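Local coordinates for protein arginase (Glaciozyma antarctica, PDB 5YNL) that probably hydrolyses L-arginine to L-ornithine and urea, as arginases do, here in the cold-adapted form of a psychrophilic yeast, at residues G164-Y169 against K220-P225; Y260-V265 against F308-Y313. All blocks are in the same frame, centred on the assembly; numbering follows the deposited sequence.

Interaction 1: residues G164-Y169 against K220-P225; sequences GTFKAY and KPCLKP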
loop_
_atom_site.group_PDB
_atom_site.type_symbol
_atom_site.label_atom_id
_atom_site.label_comp_id
_atom_site.label_asym_id
_atom_site.label_seq_id
_atom_site.Cartn_x
_atom_site.Cartn_y
_atom_site.Cartn_z
ATOM N N GLY A 164 7.675 8.684 -0.383
ATOM C CA GLY A 164 7.388 9.646 0.668
ATOM C C GLY A 164 7.492 9.026 2.046
ATOM O O GLY A 164 8.164 9.561 2.925
ATOM N N THR A 165 6.824 7.886 2.228
ATOM C CA THR A 165 6.782 7.183 3.504
ATOM C C THR A 165 8.183 6.785 3.980
ATOM O O THR A 165 8.551 7.022 5.142
ATOM C CB THR A 165 5.893 5.937 3.390
ATOM O OG1 THR A 165 4.530 6.337 3.136
ATOM C CG2 THR A 165 5.977 5.112 4.652
ATOM N N PHE A 166 8.966 6.183 3.087
ATOM C CA PHE A 166 10.315 5.752 3.446
ATOM C C PHE A 166 11.263 6.920 3.580
ATOM O O PHE A 166 12.230 6.842 4.328
ATOM C CB PHE A 166 10.849 4.742 2.435
ATOM C CG PHE A 166 10.368 3.335 2.678
ATOM C CD1 PHE A 166 9.040 2.990 2.449
ATOM C CD2 PHE A 166 11.244 2.360 3.134
ATOM C CE1 PHE A 166 8.589 1.698 2.667
ATOM C CE2 PHE A 166 10.804 1.067 3.352
ATOM C CZ PHE A 166 9.468 0.734 3.125
ATOM N N LYS A 167 10.997 7.993 2.840
ATOM C CA LYS A 167 11.755 9.233 2.981
ATOM C C LYS A 167 11.657 9.662 4.428
ATOM O O LYS A 167 12.651 10.029 5.049
ATOM C CB LYS A 167 11.157 10.324 2.083
ATOM C CG LYS A 167 11.723 11.721 2.302
ATOM C CD LYS A 167 12.458 12.197 1.067
ATOM C CE LYS A 167 11.602 12.032 -0.172
ATOM N NZ LYS A 167 10.313 12.775 -0.069
ATOM N N ALA A 168 10.443 9.592 4.962
ATOM C CA ALA A 168 10.197 9.945 6.352
ATOM C C ALA A 168 10.502 8.783 7.294
ATOM O O ALA A 168 10.892 8.997 8.435
ATOM C CB ALA A 168 8.774 10.396 6.530
ATOM N N TYR A 169 10.310 7.555 6.830
ATOM C CA TYR A 169 10.640 6.395 7.646
ATOM C C TYR A 169 11.555 5.455 6.873
ATOM O O TYR A 169 11.080 4.517 6.219
ATOM C CB TYR A 169 9.371 5.647 8.086
ATOM C CG TYR A 169 8.399 6.471 8.910
ATOM C CD1 TYR A 169 8.685 6.809 10.224
ATOM C CD2 TYR A 169 7.182 6.894 8.372
ATOM C CE1 TYR A 169 7.796 7.549 10.984
ATOM C CE2 TYR A 169 6.277 7.641 9.127
ATOM C CZ TYR A 169 6.590 7.966 10.439
ATOM O OH TYR A 169 5.702 8.709 11.201
ATOM N N LYS A 220 14.965 7.507 -5.320
ATOM C CA LYS A 220 16.076 6.778 -4.725
ATOM C C LYS A 220 15.538 5.414 -4.297
ATOM O O LYS A 220 14.392 5.306 -3.829
ATOM C CB LYS A 220 16.656 7.526 -3.523
ATOM N N PRO A 221 16.344 4.362 -4.500
ATOM C CA PRO A 221 15.985 3.024 -4.028
ATOM C C PRO A 221 15.887 3.056 -2.513
ATOM O O PRO A 221 16.918 3.063 -1.836
ATOM C CB PRO A 221 17.182 2.167 -4.453
ATOM C CG PRO A 221 17.817 2.910 -5.571
ATOM C CD PRO A 221 17.594 4.365 -5.281
ATOM N N CYS A 222 14.671 3.091 -1.981
ATOM C CA CYS A 222 14.504 3.252 -0.545
ATOM C C CYS A 222 14.060 1.956 0.128
ATOM O O CYS A 222 13.822 1.924 1.342
ATOM C CB CYS A 222 13.508 4.377 -0.268
ATOM S SG CYS A 222 11.855 4.116 -0.979
ATOM N N LEU A 223 13.960 0.890 -0.667
ATOM C CA LEU A 223 13.404 -0.381 -0.201
ATOM C C LEU A 223 14.365 -1.554 -0.392
ATOM O O LEU A 223 14.655 -1.949 -1.525
ATOM C CB LEU A 223 12.099 -0.690 -0.938
ATOM C CG LEU A 223 11.394 -1.961 -0.468
ATOM C CD1 LEU A 223 10.623 -1.694 0.818
ATOM C CD2 LEU A 223 10.463 -2.514 -1.541
ATOM N N LYS A 224 14.847 -2.108 0.718
ATOM C CA LYS A 224 15.636 -3.334 0.695
ATOM C C LYS A 224 14.698 -4.523 0.453
ATOM O O LYS A 224 13.571 -4.532 0.951
ATOM C CB LYS A 224 16.372 -3.501 2.027
ATOM C CG LYS A 224 17.575 -2.559 2.237
ATOM C CD LYS A 224 17.771 -2.225 3.732
ATOM C CE LYS A 224 19.149 -1.609 4.042
ATOM N NZ LYS A 224 20.280 -2.589 4.164
ATOM N N PRO A 225 15.155 -5.530 -0.310
ATOM C CA PRO A 225 14.332 -6.700 -0.650
ATOM C C PRO A 225 13.869 -7.530 0.550
ATOM O O PRO A 225 12.950 -8.345 0.405
ATOM C CB PRO A 225 15.272 -7.546 -1.525
ATOM C CG PRO A 225 16.680 -7.083 -1.155
ATOM C CD PRO A 225 16.494 -5.606 -0.923
#
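F166, on the last turn of helix 158-168, packs against C222 and L223 of the loop that leads into strand 228-233, a helix-to-loop contact in the three-layer alpha/beta fold of the arginase family. The tight part is built almost wholly around the phenylalanine. Its first torsion sets CG anti to the carbonyl carbon, beside the backbone N (chi1 -82°), which sends the ring away from the helix and towards the loop. C222 meets the root of this side chain: SG rests 3.6 Å from F166 CB, and C222 CB lies close by as well. The sulfur stands obliquely to the ring, 4.8 Å from its centroid and 42° off the normal, in a sulfur-aromatic contact. L223 takes the far end of the ring, where its CD1 comes to 3.5 Å from F166 CZ. The leucine reaches this point because CG is anti to its backbone N (chi1 -177°), which carries CD1 obliquely to the ring. Elsewhere F166 touches A172 and L223 touches L203, so the apolar cluster continues beyond the two segments, and a backbone hydrogen bond to L202 ties L223 to the end of helix 198-202. Around this core the contact is loose towards solvent. K167 is exposed and turns to Y139 of helix 124-142 in a cation-pi interaction, while P221 and K224, the residues bracketing C222 and L223, are exposed and leave the ring alone. The whole contact buries 157 Å², and what joins helix to loop is van der Waals packing with one polar atom drawn in: the carbonyl O of C222 sits 3.2 Å from F166 CD2, oblique to the ring.

Interaction 2: residues Y260-V265 against F308-Y313; sequences YGIGKV and FREGHY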
loop_
_atom_site.group_PDB
_atom_site.type_symbol
_atom_site.label_atom_id
_atom_site.label_comp_id
_atom_site.label_asym_id
_atom_site.label_seq_id
_atom_site.Cartn_x
_atom_site.Cartn_y
_atom_site.Cartn_z
ATOM N N TYR A 260 -2.208 -22.168 4.888
ATOM C CA TYR A 260 -1.988 -21.775 6.271
ATOM C C TYR A 260 -3.130 -20.977 6.898
ATOM O O TYR A 260 -3.206 -20.860 8.115
ATOM C CB TYR A 260 -0.704 -20.952 6.376
ATOM C CG TYR A 260 0.584 -21.670 5.998
ATOM C CD1 TYR A 260 1.123 -22.638 6.819
ATOM C CD2 TYR A 260 1.296 -21.316 4.852
ATOM C CE1 TYR A 260 2.317 -23.266 6.497
ATOM C CE2 TYR A 260 2.497 -21.941 4.519
ATOM C CZ TYR A 260 2.991 -22.910 5.346
ATOM O OH TYR A 260 4.170 -23.544 5.036
ATOM N N GLY A 261 -4.001 -20.388 6.077
ATOM C CA GLY A 261 -5.018 -19.483 6.598
ATOM C C GLY A 261 -4.381 -18.096 6.745
ATOM O O GLY A 261 -3.163 -17.970 7.019
ATOM N N ILE A 262 -5.184 -17.045 6.537
ATOM C CA ILE A 262 -4.661 -15.678 6.563
ATOM C C ILE A 262 -4.107 -15.337 7.937
ATOM O O ILE A 262 -3.251 -14.486 8.052
ATOM C CB ILE A 262 -5.743 -14.639 6.133
ATOM C CG1 ILE A 262 -5.111 -13.284 5.737
ATOM C CG2 ILE A 262 -6.854 -14.538 7.206
ATOM C CD1 ILE A 262 -4.355 -13.270 4.402
ATOM N N GLY A 263 -4.577 -16.017 8.975
ATOM C CA GLY A 263 -4.092 -15.760 10.319
ATOM C C GLY A 263 -2.589 -15.971 10.417
ATOM O O GLY A 263 -1.808 -15.031 10.716
ATOM N N LYS A 264 -2.178 -17.203 10.155
ATOM C CA LYS A 264 -0.770 -17.528 10.195
ATOM C C LYS A 264 0.036 -16.762 9.129
ATOM O O LYS A 264 1.181 -16.374 9.351
ATOM C CB LYS A 264 -0.594 -19.035 10.059
ATOM C CG LYS A 264 0.797 -19.476 10.382
ATOM C CD LYS A 264 1.371 -18.766 11.660
ATOM C CE LYS A 264 2.562 -19.550 12.215
ATOM N NZ LYS A 264 2.156 -20.944 12.648
ATOM N N VAL A 265 -0.571 -16.517 7.980
ATOM C CA VAL A 265 0.137 -15.829 6.922
ATOM C C VAL A 265 0.538 -14.417 7.345
ATOM O O VAL A 265 1.678 -13.986 7.099
ATOM C CB VAL A 265 -0.664 -15.793 5.609
ATOM C CG1 VAL A 265 -0.155 -14.674 4.689
ATOM C CG2 VAL A 265 -0.575 -17.138 4.898
ATOM N N PHE A 308 -13.427 -10.900 1.398
ATOM C CA PHE A 308 -13.451 -9.617 2.081
ATOM C C PHE A 308 -12.946 -9.742 3.516
ATOM O O PHE A 308 -12.173 -8.904 3.982
ATOM C CB PHE A 308 -14.834 -9.003 2.119
ATOM C CG PHE A 308 -14.944 -7.906 3.143
ATOM C CD1 PHE A 308 -14.382 -6.653 2.899
ATOM C CD2 PHE A 308 -15.575 -8.132 4.376
ATOM C CE1 PHE A 308 -14.450 -5.633 3.854
ATOM C CE2 PHE A 308 -15.646 -7.110 5.336
ATOM C CZ PHE A 308 -15.072 -5.857 5.071
ATOM N N ARG A 309 -13.404 -10.782 4.213
ATOM C CA ARG A 309 -12.974 -11.034 5.587
ATOM C C ARG A 309 -11.439 -11.086 5.710
ATOM O O ARG A 309 -10.870 -10.419 6.580
ATOM C CB ARG A 309 -13.655 -12.284 6.173
ATOM C CG ARG A 309 -15.028 -12.004 6.809
ATOM C CD ARG A 309 -15.772 -13.286 7.180
ATOM N NE ARG A 309 -14.927 -14.245 7.902
ATOM C CZ ARG A 309 -15.298 -15.479 8.256
ATOM N NH1 ARG A 309 -16.513 -15.916 7.964
ATOM N NH2 ARG A 309 -14.444 -16.274 8.894
ATOM N N GLU A 310 -10.778 -11.822 4.819
ATOM C CA GLU A 310 -9.314 -11.882 4.802
ATOM C C GLU A 310 -8.663 -10.528 4.540
ATOM O O GLU A 310 -7.651 -10.203 5.170
ATOM C CB GLU A 310 -8.796 -12.909 3.775
ATOM C CG GLU A 310 -8.932 -14.383 4.200
ATOM C CD GLU A 310 -8.928 -15.339 3.009
ATOM O OE1 GLU A 310 -9.170 -14.875 1.869
ATOM O OE2 GLU A 310 -8.700 -16.547 3.202
ATOM N N GLY A 311 -9.202 -9.745 3.608
ATOM C CA GLY A 311 -8.667 -8.411 3.362
ATOM C C GLY A 311 -8.847 -7.549 4.610
ATOM O O GLY A 311 -7.999 -6.710 4.962
ATOM N N HIS A 312 -9.963 -7.771 5.297
ATOM C CA HIS A 312 -10.244 -7.065 6.532
ATOM C C HIS A 312 -9.302 -7.468 7.671
ATOM O O HIS A 312 -8.750 -6.607 8.362
ATOM C CB HIS A 312 -11.668 -7.326 6.963
ATOM C CG HIS A 312 -12.108 -6.456 8.087
ATOM N ND1 HIS A 312 -12.933 -5.377 7.899
ATOM C CD2 HIS A 312 -11.827 -6.508 9.409
ATOM C CE1 HIS A 312 -13.146 -4.789 9.072
ATOM N NE2 HIS A 312 -12.486 -5.455 9.996
ATOM N N TYR A 313 -9.152 -8.776 7.888
ATOM C CA TYR A 313 -8.216 -9.270 8.896
ATOM C C TYR A 313 -6.794 -8.725 8.686
ATOM O O TYR A 313 -6.111 -8.398 9.648
ATOM C CB TYR A 313 -8.206 -10.803 8.989
ATOM C CG TYR A 313 -7.228 -11.282 10.036
ATOM C CD1 TYR A 313 -7.592 -11.343 11.368
ATOM C CD2 TYR A 313 -5.921 -11.626 9.696
ATOM C CE1 TYR A 313 -6.700 -11.749 12.339
ATOM C CE2 TYR A 313 -5.006 -12.038 10.678
ATOM C CZ TYR A 313 -5.416 -12.091 11.995
ATOM O OH TYR A 313 -4.537 -12.485 12.969
HETATM O O HOH W 1 -7.994 -17.414 5.704
#
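Around I262 and E310, whose CA atoms are 6.3 Å apart, the short helical segments 260-265 and 308-313 run nearly parallel, their axes 9° apart in direction and 10.0 Å apart at closest approach. I262 is the main side chain that segment 260-265 sends across. Its CG2 methyl touches two residues of the other helix, lying 3.7 Å from E310 CG and 3.9 Å from Y313 CD2. With CG1 anti to the backbone N (chi1 -162°), the longer branch runs past the backbone of E310. The side chains of I262 and Y313 run alongside one another, pointing opposite ways, and the ring takes G263 obliquely, CE2 being 3.8 Å from G263 CA. An alanine in place of I262 would take away CG1, CG2 and CD1 and would probably open a gap beside E310 CG and Y313 CD2, with only CB left near the glutamate methylene. The polar end of E310 is used twice. One oxygen, OE1, accepts from the backbone N of T307, just before the helix; the other, OE2, takes a hydrogen bond of 2.7 Å from a water. That water accepts in turn from the backbone N of I262 at 3.0 Å, a nitrogen that lacks its helical bond at the kink in segment 260-265, so a bridging water links the carboxylate to the kink. Helix 254-273 thus lies beside the N-terminal turns of helix 308-320, with V257 and V266 extending the packing along it, while F308 and H312 pack on helix 345-356, and helix 308-320 leads on into strand 324-330 of the central parallel sheet.

Overall arrangement
Both segments of interaction 1 come earlier in the chain than those of interaction 2, and the two contacts lie on opposite sides of the chain's centre, with their own centres 26 Å apart and their nearest atoms about 14 Å apart. They share the eight-stranded parallel sheet. Helix 158-168 precedes strand 173-177, the loop holding 220-225 precedes strand 228-233, and helices 254-273 and 308-320 precede strands 281-286 and 324-330. Every segment therefore belongs to a connection entering the sheet. Interaction 1 is buried and joins a helix end to a loop, whereas interaction 2 joins two helices at the surface. Each ties two separate connections of the one arginase-family domain together, at places far apart.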